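Carbon monoxide oxidation system transcription regulator CooA-1 (Carboxydothermus hydrogenoformans, PDB 2HKX) probably acts as a haem-containing, DNA-binding transcription regulator of the CRP family that senses carbon monoxide and controls genes for its oxidation. Local coordinates at residues A[48-53]-A[79-84]; A[164-169]-A[203-208]. The protein carries 2 engineered substitutions. All blocks are in the same frame, centred on the assembly; numbering follows the deposited sequence.

How the contacts relate
Following the chain from its N terminus, contact 1 closes first: after strand 48-54 the chain turns a corner into the second sheet, runs through strands 56-63 and 66-74, and returns at 79-84 to pair with 48-53. Contact 2 opens only after contact 1 has closed, so the two loops are in series, neither nesting nor crossing. The long helix 111-137 lies between them in sequence. Contact 2 then joins 164-169 to 203-208 around helices 171-178 and 182-194. Contact 1 thus belongs to the haem-binding β domain and contact 2 to the helix-turn-helix domain. Their centres are about 28 Å apart, on opposite sides of the chain's centre, and they do not touch.

Contact 1: A[48-53]-A[79-84]; sequences LVFLVK and FCTHTR. With HEM (protoporphyrin IX containing Fe), chain C.
The Phe50 ring has Phe79 CA over one face, while Cys80 O approaches its edge near the ring plane, 3.4 Å from Phe50 CE2. Phe50 CG sits between its backbone N and carbonyl carbon (chi1 72°), which leans the ring across the neighbouring strand and brings CZ to 3.5 Å from Phe79 CB. A flat, apolar side chain suits this buried place, where Tyr40 also meets the ring. Phe79 points the same way as Phe50, but its own ring leads off toward the haem, with CD1 3.8 Å from the haem methyl CMB.

Beneath these rings the strands pair antiparallel at one edge of the β-roll typical of cyclic nucleotide-binding domains. Phe50 and Phe79 form a hydrogen-bonded pair: Phe50 N reaches Phe79 O at 3.0 Å, and the return bond from Phe79 N meets Phe50 O nearly in line with its C=O. Val49 and Cys80, the adjoining non-hydrogen-bonded pair, turn to the other face, toward the haem; both are small enough to fit beside it.

Past Cys80 the strand gives way to an inverse gamma turn centred on His82. Backbone pairing weakens to a poorly angled bond from Thr81 N to Leu48 O, and the Thr81 side chain supplements it. Thr81 OG1 accepts from Leu48 N at 2.8 Å and, since a carbonyl can only accept, gives its proton to Arg46 O, so this buried hydroxyl has both a donor and an acceptor; its methyl CG2 packs against Leu48 CB.

The turn presents His82, whose NE2 is an axial ligand of the haem iron at 2.4 Å. Arg84 then bends at chi3 to bring NH2 to propionate oxygen O1A of the haem, 2.6 Å away in a weak, angled bond, with that oxygen at the guanidinium edge; the positive guanidinium suits a carboxylate partner.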
ATOM      1  N   LEU A  48     -14.586 -10.394   3.629  1.00 70.58           N
ATOM      2  CA  LEU A  48     -15.389  -9.260   3.200  1.00 68.64           C
ATOM      3  C   LEU A  48     -14.524  -8.188   2.553  1.00 64.87           C
ATOM      4  O   LEU A  48     -13.314  -8.129   2.782  1.00 62.49           O
ATOM      5  CB  LEU A  48     -16.100  -8.643   4.423  1.00 67.81           C
ATOM      6  CG  LEU A  48     -16.850  -9.559   5.408  1.00 72.15           C
ATOM      7  CD1 LEU A  48     -17.454  -8.766   6.572  1.00 70.30           C
ATOM      8  CD2 LEU A  48     -17.937 -10.364   4.694  1.00 75.37           C
ATOM      9  N   VAL A  49     -15.161  -7.338   1.753  1.00 64.51           N
ATOM     10  CA  VAL A  49     -14.593  -6.045   1.391  1.00 61.69           C
ATOM     11  C   VAL A  49     -15.422  -4.952   2.074  1.00 60.88           C
ATOM     12  O   VAL A  49     -16.648  -5.034   2.131  1.00 62.10           O
ATOM     13  CB  VAL A  49     -14.541  -5.830  -0.133  1.00 63.47           C
ATOM     14  CG1 VAL A  49     -14.097  -4.410  -0.470  1.00 62.12           C
ATOM     15  CG2 VAL A  49     -13.605  -6.841  -0.774  1.00 65.41           C
ATOM     16  N   PHE A  50     -14.748  -3.945   2.623  1.00 58.34           N
ATOM     17  CA  PHE A  50     -15.456  -2.894   3.316  1.00 58.65           C
ATOM     18  C   PHE A  50     -14.891  -1.524   2.979  1.00 57.72           C
ATOM     19  O   PHE A  50     -13.700  -1.376   2.661  1.00 55.90           O
ATOM     20  CB  PHE A  50     -15.461  -3.143   4.842  1.00 58.47           C
ATOM     21  CG  PHE A  50     -14.109  -2.929   5.518  1.00 56.99           C
ATOM     22  CD1 PHE A  50     -13.759  -1.685   6.021  1.00 56.25           C
ATOM     23  CD2 PHE A  50     -13.206  -3.990   5.657  1.00 58.53           C
ATOM     24  CE1 PHE A  50     -12.499  -1.486   6.655  1.00 58.61           C
ATOM     25  CE2 PHE A  50     -11.953  -3.821   6.284  1.00 58.16           C
ATOM     26  CZ  PHE A  50     -11.592  -2.569   6.784  1.00 56.04           C
ATOM     27  N   LEU A  51     -15.753  -0.517   3.041  1.00 59.06           N
ATOM     28  CA  LEU A  51     -15.251   0.854   3.025  1.00 59.36           C
ATOM     29  C   LEU A  51     -15.737   1.659   4.205  1.00 58.56           C
ATOM     30  O   LEU A  51     -16.839   1.451   4.682  1.00 60.10           O
ATOM     31  CB  LEU A  51     -15.532   1.583   1.704  1.00 62.68           C
ATOM     32  CG  LEU A  51     -16.925   1.827   1.191  1.00 66.85           C
ATOM     33  CD1 LEU A  51     -16.921   3.194   0.571  1.00 71.82           C
ATOM     34  CD2 LEU A  51     -17.240   0.770   0.163  1.00 71.65           C
ATOM     35  N   VAL A  52     -14.868   2.549   4.679  1.00 56.57           N
ATOM     36  CA  VAL A  52     -15.172   3.469   5.759  1.00 56.15           C
ATOM     37  C   VAL A  52     -16.119   4.535   5.213  1.00 58.71           C
ATOM     38  O   VAL A  52     -15.791   5.260   4.262  1.00 60.13           O
ATOM     39  CB  VAL A  52     -13.862   4.079   6.357  1.00 55.39           C
ATOM     40  CG1 VAL A  52     -14.117   4.718   7.719  1.00 54.87           C
ATOM     41  CG2 VAL A  52     -12.831   2.992   6.500  1.00 51.91           C
ATOM     42  N   LYS A  53     -17.324   4.570   5.775  1.00 73.65           N
ATOM     43  CA  LYS A  53     -18.325   5.573   5.413  1.00 75.43           C
ATOM     44  C   LYS A  53     -18.022   6.834   6.221  1.00 75.45           C
ATOM     45  O   LYS A  53     -18.037   7.952   5.697  1.00 77.45           O
ATOM     46  CB  LYS A  53     -19.741   5.046   5.686  1.00 77.72           C
ATOM     47  CG  LYS A  53     -20.875   6.037   5.415  1.00 81.34           C
ATOM     48  CD  LYS A  53     -22.232   5.388   5.602  1.00 83.58           C
ATOM     49  CE  LYS A  53     -23.373   6.409   5.545  1.00 86.63           C
ATOM     50  NZ  LYS A  53     -24.681   5.764   5.874  1.00 87.23           N
ATOM     51  N   PHE A  79     -10.853  -1.643   2.068  1.00 59.24           N
ATOM     52  CA  PHE A  79      -9.975  -2.700   2.560  1.00 56.39           C
ATOM     53  C   PHE A  79     -10.693  -4.048   2.513  1.00 58.01           C
ATOM     54  O   PHE A  79     -11.842  -4.132   2.091  1.00 59.57           O
ATOM     55  CB  PHE A  79      -9.456  -2.385   3.981  1.00 54.20           C
ATOM     56  CG  PHE A  79      -7.984  -2.778   4.220  1.00 50.00           C
ATOM     57  CD1 PHE A  79      -6.946  -2.079   3.597  1.00 47.83           C
ATOM     58  CD2 PHE A  79      -7.662  -3.844   5.053  1.00 46.74           C
ATOM     59  CE1 PHE A  79      -5.611  -2.435   3.794  1.00 46.94           C
ATOM     60  CE2 PHE A  79      -6.316  -4.220   5.273  1.00 45.42           C
ATOM     61  CZ  PHE A  79      -5.293  -3.514   4.638  1.00 45.15           C
ATOM     62  N   CYS A  80      -9.992  -5.103   2.912  1.00 57.57           N
ATOM     63  CA  CYS A  80     -10.565  -6.433   2.984  1.00 59.74           C
ATOM     64  C   CYS A  80     -10.374  -7.004   4.397  1.00 58.63           C
ATOM     65  O   CYS A  80      -9.838  -6.324   5.301  1.00 58.10           O
ATOM     66  CB  CYS A  80      -9.907  -7.333   1.929  1.00 61.34           C
ATOM     67  SG  CYS A  80      -8.148  -7.735   2.315  1.00 60.03           S
ATOM     68  N   THR A  81     -10.820  -8.240   4.590  1.00 59.47           N
ATOM     69  CA  THR A  81     -10.695  -8.923   5.873  1.00 58.56           C
ATOM     70  C   THR A  81      -9.799 -10.164   5.777  1.00 58.85           C
ATOM     71  O   THR A  81      -9.599 -10.858   6.757  1.00 59.24           O
ATOM     72  CB  THR A  81     -12.080  -9.314   6.489  1.00 60.75           C
ATOM     73  OG1 THR A  81     -12.719 -10.298   5.666  1.00 62.58           O
ATOM     74  CG2 THR A  81     -12.999  -8.095   6.651  1.00 60.35           C
ATOM     75  N   HIS A  82      -9.247 -10.447   4.612  1.00 59.67           N
ATOM     76  CA  HIS A  82      -8.419 -11.644   4.490  1.00 62.72           C
ATOM     77  C   HIS A  82      -6.954 -11.323   4.678  1.00 60.22           C
ATOM     78  O   HIS A  82      -6.097 -11.814   3.946  1.00 61.07           O
ATOM     79  CB  HIS A  82      -8.641 -12.338   3.157  1.00 65.88           C
ATOM     80  CG  HIS A  82      -8.651 -11.391   2.019  1.00 69.29           C
ATOM     81  ND1 HIS A  82      -9.813 -10.842   1.521  1.00 75.03           N
ATOM     82  CD2 HIS A  82      -7.639 -10.829   1.329  1.00 71.64           C
ATOM     83  CE1 HIS A  82      -9.516 -10.019   0.534  1.00 76.13           C
ATOM     84  NE2 HIS A  82      -8.200  -9.983   0.406  1.00 74.50           N
ATOM     85  N   THR A  83      -6.684 -10.517   5.699  1.00 57.71           N
ATOM     86  CA  THR A  83      -5.347 -10.091   6.004  1.00 55.35           C
ATOM     87  C   THR A  83      -5.004 -10.540   7.431  1.00 54.66           C
ATOM     88  O   THR A  83      -5.900 -10.696   8.260  1.00 55.27           O
ATOM     89  CB  THR A  83      -5.268  -8.552   5.795  1.00 54.40           C
ATOM     90  OG1 THR A  83      -4.311  -8.254   4.783  1.00 57.13           O
ATOM     91  CG2 THR A  83      -4.980  -7.800   7.055  1.00 47.18           C
ATOM     92  N   ARG A  84      -3.719 -10.757   7.703  1.00 53.87           N
ATOM     93  CA  ARG A  84      -3.213 -11.069   9.065  1.00 53.02           C
ATOM     94  C   ARG A  84      -3.268  -9.896  10.033  1.00 51.01           C
ATOM     95  O   ARG A  84      -2.758  -9.969  11.169  1.00 52.62           O
ATOM     96  CB  ARG A  84      -1.760 -11.520   8.983  1.00 53.33           C
ATOM     97  CG  ARG A  84      -0.751 -10.353   8.901  1.00 51.92           C
ATOM     98  CD  ARG A  84       0.637 -10.851   8.542  1.00 54.01           C
ATOM     99  NE  ARG A  84       0.632 -11.094   7.105  1.00 61.12           N
ATOM    100  CZ  ARG A  84       1.334 -12.016   6.457  1.00 58.42           C
ATOM    101  NH1 ARG A  84       2.151 -12.843   7.107  1.00 58.82           N
ATOM    102  NH2 ARG A  84       1.208 -12.079   5.149  1.00 52.64           N
TER
HETATM  103  CHA HEM C 300      -4.358 -10.427   0.452  1.00 57.69           C
HETATM  104  CHB HEM C 300      -5.666  -5.774   0.406  1.00 59.58           C
HETATM  105  CHC HEM C 300      -9.713  -6.851  -2.122  1.00 60.43           C
HETATM  106  CHD HEM C 300      -7.922 -11.261  -2.871  1.00 61.63           C
HETATM  107  C1A HEM C 300      -4.338  -9.080   0.725  1.00 55.38           C
HETATM  108  C2A HEM C 300      -3.392  -8.356   1.547  1.00 56.91           C
HETATM  109  C3A HEM C 300      -3.746  -7.074   1.521  1.00 57.83           C
HETATM  110  C4A HEM C 300      -4.945  -6.931   0.700  1.00 57.92           C
HETATM  111  CMA HEM C 300      -3.028  -5.917   2.251  1.00 58.13           C
HETATM  112  CAA HEM C 300      -2.192  -8.975   2.321  1.00 59.26           C
HETATM  113  CBA HEM C 300      -2.596 -10.341   2.910  1.00 62.03           C
HETATM  114  CGA HEM C 300      -2.089 -10.657   4.310  1.00 61.81           C
HETATM  115  O1A HEM C 300      -1.216 -11.535   4.438  1.00 61.48           O
HETATM  116  O2A HEM C 300      -2.555 -10.067   5.317  1.00 64.12           O
HETATM  117  C1B HEM C 300      -6.869  -5.656  -0.286  1.00 59.38           C
HETATM  118  C2B HEM C 300      -7.572  -4.415  -0.567  1.00 60.31           C
HETATM  119  C3B HEM C 300      -8.688  -4.717  -1.261  1.00 60.27           C
HETATM  120  C4B HEM C 300      -8.732  -6.153  -1.450  1.00 59.96           C
HETATM  121  CMB HEM C 300      -7.110  -3.005  -0.121  1.00 59.57           C
HETATM  122  CAB HEM C 300      -9.759  -3.733  -1.783  1.00 63.50           C
HETATM  123  CBB HEM C 300      -9.421  -2.617  -2.464  1.00 64.40           C
HETATM  124  C1C HEM C 300      -9.588  -8.129  -2.603  1.00 59.78           C
HETATM  125  C2C HEM C 300     -10.463  -8.807  -3.553  1.00 62.02           C
HETATM  126  C3C HEM C 300      -9.973 -10.030  -3.765  1.00 63.96           C
HETATM  127  C4C HEM C 300      -8.759 -10.163  -2.950  1.00 62.08           C
HETATM  128  CMC HEM C 300     -11.731  -8.237  -4.212  1.00 62.37           C
HETATM  129  CAC HEM C 300     -10.592 -11.092  -4.712  1.00 64.64           C
HETATM  130  CBC HEM C 300     -10.835 -12.353  -4.283  1.00 68.96           C
HETATM  131  C1D HEM C 300      -6.842 -11.424  -2.011  1.00 61.65           C
HETATM  132  C2D HEM C 300      -6.172 -12.701  -1.870  1.00 61.20           C
HETATM  133  C3D HEM C 300      -5.054 -12.489  -0.824  1.00 61.66           C
HETATM  134  C4D HEM C 300      -5.163 -11.067  -0.471  1.00 59.60           C
HETATM  135  CMD HEM C 300      -6.566 -13.988  -2.630  1.00 60.79           C
HETATM  136  CAD HEM C 300      -4.037 -13.566  -0.315  1.00 65.69           C
HETATM  137  CBD HEM C 300      -4.642 -14.707   0.553  1.00 72.55           C
HETATM  138  CGD HEM C 300      -4.737 -16.128  -0.057  1.00 75.28           C
HETATM  139  O1D HEM C 300      -3.805 -16.980   0.080  1.00 75.02           O
HETATM  140  O2D HEM C 300      -5.781 -16.460  -0.687  1.00 75.84           O
HETATM  141  NA  HEM C 300      -5.264  -8.179   0.259  1.00 57.09           N
HETATM  142  NB  HEM C 300      -7.623  -6.684  -0.841  1.00 55.80           N
HETATM  143  NC  HEM C 300      -8.554  -8.979  -2.271  1.00 59.14           N
HETATM  144  ND  HEM C 300      -6.234 -10.466  -1.179  1.00 55.65           N
HETATM  145 FE   HEM C 300      -6.937  -8.527  -0.950  1.00 59.79          FE

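Contact 2: A[164-169]-A[203-208]; sequences KLELGL and QRTLLL
In the winged helix-turn-helix domain of the CRP family, strands 162-166 and 205-208 are the middle pair of a small antiparallel sheet, and this contact joins them. The axes of 164-166 and 205-208 come within 4.7 Å, and their N-to-C directions differ by 161°. Leu165 and Leu206 form the hydrogen-bonded pair: Leu206 N gives to Leu165 O at 2.8 Å and Leu165 N gives to Leu206 O at 2.9 Å, both nearly straight at hydrogen.

Leu165 and Leu206 share one face, and Leu208 turns its end to Leu165. Leu165 CD1 meets Leu208 CD1 at 3.5 Å, their side chains slanting across each other; from the loop just past the strand, Leu167 CD2 reaches Leu206 CD2 at the same distance. Branched apolar residues suit these buried places. Glu166 and Thr205, by contrast, stand on the other face, where a charged and a hydroxylated side chain can reach solvent. They lie side by side, and Glu166 CG, anti to its carbonyl carbon (chi1 -54°), runs along the Thr205 methyl CG2 at 3.9 Å.

Beyond Glu166 the strand pairing frays into a turn. Arg204 O receives two weak bonds, from Leu167 N and Gly168 N. Gly168 has a positive phi of 65°, a conformation that glycine adopts readily. The aliphatic part of Arg204 lies along this backbone, CG 3.4 Å from Leu169 N, and a bend at chi3 takes NH1 to Gly168 O in another weak bond, with the oxygen at the guanidinium edge. Gly168 O has a second, firmer donor in Arg56.

Helix 140-155 packs on the leucine face, Ala151 and Thr155 against Leu165 and Leu148 against Leu206, while strand 157-159 flanks Lys164 and strand 198-200 continues the sheet beside Leu207.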
ATOM      1  N   LYS A 164       1.853  23.742   7.696  1.00 60.77           N
ATOM      2  CA  LYS A 164       1.105  23.206   8.814  1.00 61.28           C
ATOM      3  C   LYS A 164       0.801  21.732   8.571  1.00 58.74           C
ATOM      4  O   LYS A 164       0.217  21.366   7.550  1.00 58.98           O
ATOM      5  CB  LYS A 164      -0.198  23.974   9.011  1.00 63.97           C
ATOM      6  CG  LYS A 164      -0.707  23.940  10.442  1.00 68.01           C
ATOM      7  CD  LYS A 164      -2.157  23.448  10.517  1.00 71.98           C
ATOM      8  CE  LYS A 164      -3.161  24.583  10.397  1.00 75.98           C
ATOM      9  NZ  LYS A 164      -2.906  25.455   9.218  1.00 77.33           N
ATOM     10  N   LEU A 165       1.184  20.898   9.523  1.00 57.25           N
ATOM     11  CA  LEU A 165       0.880  19.475   9.482  1.00 56.11           C
ATOM     12  C   LEU A 165       0.009  19.032  10.648  1.00 57.05           C
ATOM     13  O   LEU A 165       0.515  18.814  11.749  1.00 56.97           O
ATOM     14  CB  LEU A 165       2.173  18.677   9.542  1.00 54.96           C
ATOM     15  CG  LEU A 165       2.980  18.219   8.359  1.00 55.54           C
ATOM     16  CD1 LEU A 165       4.070  17.342   8.944  1.00 53.87           C
ATOM     17  CD2 LEU A 165       2.073  17.382   7.462  1.00 58.28           C
ATOM     18  N   GLU A 166      -1.286  18.860  10.389  1.00 59.34           N
ATOM     19  CA  GLU A 166      -2.237  18.299  11.349  1.00 61.64           C
ATOM     20  C   GLU A 166      -2.325  16.795  11.188  1.00 60.06           C
ATOM     21  O   GLU A 166      -3.162  16.277  10.432  1.00 61.58           O
ATOM     22  CB  GLU A 166      -3.642  18.893  11.143  1.00 65.28           C
ATOM     23  CG  GLU A 166      -3.738  20.410  11.170  1.00 68.52           C
ATOM     24  CD  GLU A 166      -5.144  20.941  10.868  1.00 74.71           C
ATOM     25  OE1 GLU A 166      -5.408  22.121  11.226  1.00 81.66           O
ATOM     26  OE2 GLU A 166      -5.986  20.197  10.286  1.00 77.43           O
ATOM     27  N   LEU A 167      -1.481  16.081  11.915  1.00 58.44           N
ATOM     28  CA  LEU A 167      -1.424  14.612  11.816  1.00 56.96           C
ATOM     29  C   LEU A 167      -2.626  13.876  12.454  1.00 58.58           C
ATOM     30  O   LEU A 167      -3.002  12.791  11.996  1.00 59.07           O
ATOM     31  CB  LEU A 167      -0.092  14.104  12.399  1.00 55.18           C
ATOM     32  CG  LEU A 167       1.202  14.045  11.550  1.00 55.13           C
ATOM     33  CD1 LEU A 167       1.092  14.668  10.157  1.00 54.23           C
ATOM     34  CD2 LEU A 167       2.368  14.651  12.316  1.00 53.58           C
ATOM     35  N   GLY A 168      -3.224  14.464  13.493  1.00 59.92           N
ATOM     36  CA  GLY A 168      -4.244  13.786  14.308  1.00 62.20           C
ATOM     37  C   GLY A 168      -3.679  12.580  15.063  1.00 60.98           C
ATOM     38  O   GLY A 168      -4.414  11.654  15.402  1.00 62.98           O
ATOM     39  N   LEU A 169      -2.367  12.593  15.308  1.00 57.91           N
ATOM     40  CA  LEU A 169      -1.645  11.493  15.969  1.00 57.03           C
ATOM     41  C   LEU A 169      -0.726  12.049  17.070  1.00 56.29           C
ATOM     42  O   LEU A 169       0.002  13.019  16.827  1.00 55.32           O
ATOM     43  CB  LEU A 169      -0.778  10.734  14.962  1.00 54.69           C
ATOM     44  CG  LEU A 169      -1.353  10.001  13.733  1.00 56.44           C
ATOM     45  CD1 LEU A 169      -0.233   9.820  12.776  1.00 54.92           C
ATOM     46  CD2 LEU A 169      -1.996   8.640  14.062  1.00 55.47           C
ATOM     47  N   GLN A 203      -0.251  18.413  20.678  1.00 83.34           N
ATOM     48  CA  GLN A 203       0.094  17.001  20.770  1.00 82.48           C
ATOM     49  C   GLN A 203      -0.155  16.305  19.429  1.00 79.04           C
ATOM     50  O   GLN A 203       0.483  15.284  19.119  1.00 76.99           O
ATOM     51  CB  GLN A 203      -0.739  16.363  21.891  1.00 89.83           C
ATOM     52  CG  GLN A 203      -0.655  14.844  22.043  1.00 91.73           C
ATOM     53  CD  GLN A 203      -2.022  14.242  22.304  1.00 98.19           C
ATOM     54  OE1 GLN A 203      -3.018  14.665  21.705  1.00 99.04           O
ATOM     55  NE2 GLN A 203      -2.080  13.246  23.188  1.00103.00           N
ATOM     56  N   ARG A 204      -1.047  16.883  18.619  1.00 78.61           N
ATOM     57  CA  ARG A 204      -1.364  16.311  17.302  1.00 75.51           C
ATOM     58  C   ARG A 204      -0.915  17.046  16.034  1.00 70.88           C
ATOM     59  O   ARG A 204      -0.853  16.425  14.963  1.00 69.30           O
ATOM     60  CB  ARG A 204      -2.841  15.931  17.234  1.00 80.25           C
ATOM     61  CG  ARG A 204      -3.079  14.647  17.966  1.00 83.01           C
ATOM     62  CD  ARG A 204      -4.500  14.493  18.419  1.00 87.85           C
ATOM     63  NE  ARG A 204      -4.543  13.768  19.676  1.00 91.48           N
ATOM     64  CZ  ARG A 204      -4.561  12.444  19.797  1.00 94.81           C
ATOM     65  NH1 ARG A 204      -4.516  11.660  18.719  1.00 93.49           N
ATOM     66  NH2 ARG A 204      -4.623  11.899  21.010  1.00 98.82           N
ATOM     67  N   THR A 205      -0.615  18.343  16.133  1.00 69.68           N
ATOM     68  CA  THR A 205      -0.127  19.090  14.960  1.00 66.47           C
ATOM     69  C   THR A 205       1.297  19.691  15.114  1.00 62.77           C
ATOM     70  O   THR A 205       1.737  20.024  16.209  1.00 63.01           O
ATOM     71  CB  THR A 205      -1.179  20.120  14.363  1.00 70.33           C
ATOM     72  OG1 THR A 205      -0.760  21.474  14.577  1.00 71.49           O
ATOM     73  CG2 THR A 205      -2.590  19.890  14.901  1.00 74.98           C
ATOM     74  N   LEU A 206       1.994  19.786  13.979  1.00 59.37           N
ATOM     75  CA  LEU A 206       3.369  20.290  13.861  1.00 56.06           C
ATOM     76  C   LEU A 206       3.448  21.464  12.897  1.00 56.20           C
ATOM     77  O   LEU A 206       2.637  21.586  11.982  1.00 56.68           O
ATOM     78  CB  LEU A 206       4.280  19.176  13.314  1.00 52.69           C
ATOM     79  CG  LEU A 206       5.036  18.140  14.153  1.00 52.03           C
ATOM     80  CD1 LEU A 206       4.663  18.091  15.612  1.00 52.45           C
ATOM     81  CD2 LEU A 206       4.979  16.732  13.521  1.00 50.41           C
ATOM     82  N   LEU A 207       4.471  22.291  13.092  1.00 56.47           N
ATOM     83  CA  LEU A 207       4.821  23.375  12.190  1.00 57.97           C
ATOM     84  C   LEU A 207       6.174  23.082  11.567  1.00 56.03           C
ATOM     85  O   LEU A 207       7.198  23.063  12.278  1.00 55.00           O
ATOM     86  CB  LEU A 207       4.944  24.699  12.957  1.00 61.70           C
ATOM     87  CG  LEU A 207       4.739  26.043  12.244  1.00 65.86           C
ATOM     88  CD1 LEU A 207       5.701  27.096  12.800  1.00 68.35           C
ATOM     89  CD2 LEU A 207       4.829  25.978  10.717  1.00 65.56           C
ATOM     90  N   LEU A 208       6.176  22.892  10.247  1.00 55.46           N
ATOM     91  CA  LEU A 208       7.392  22.662   9.503  1.00 55.46           C
ATOM     92  C   LEU A 208       7.898  24.006   9.040  1.00 59.27           C
ATOM     93  O   LEU A 208       7.448  24.525   8.016  1.00 61.78           O
ATOM     94  CB  LEU A 208       7.149  21.709   8.298  1.00 54.20           C
ATOM     95  CG  LEU A 208       6.599  20.316   8.635  1.00 52.96           C
ATOM     96  CD1 LEU A 208       6.498  19.378   7.386  1.00 53.75           C
ATOM     97  CD2 LEU A 208       7.406  19.640   9.768  1.00 51.60           C
TER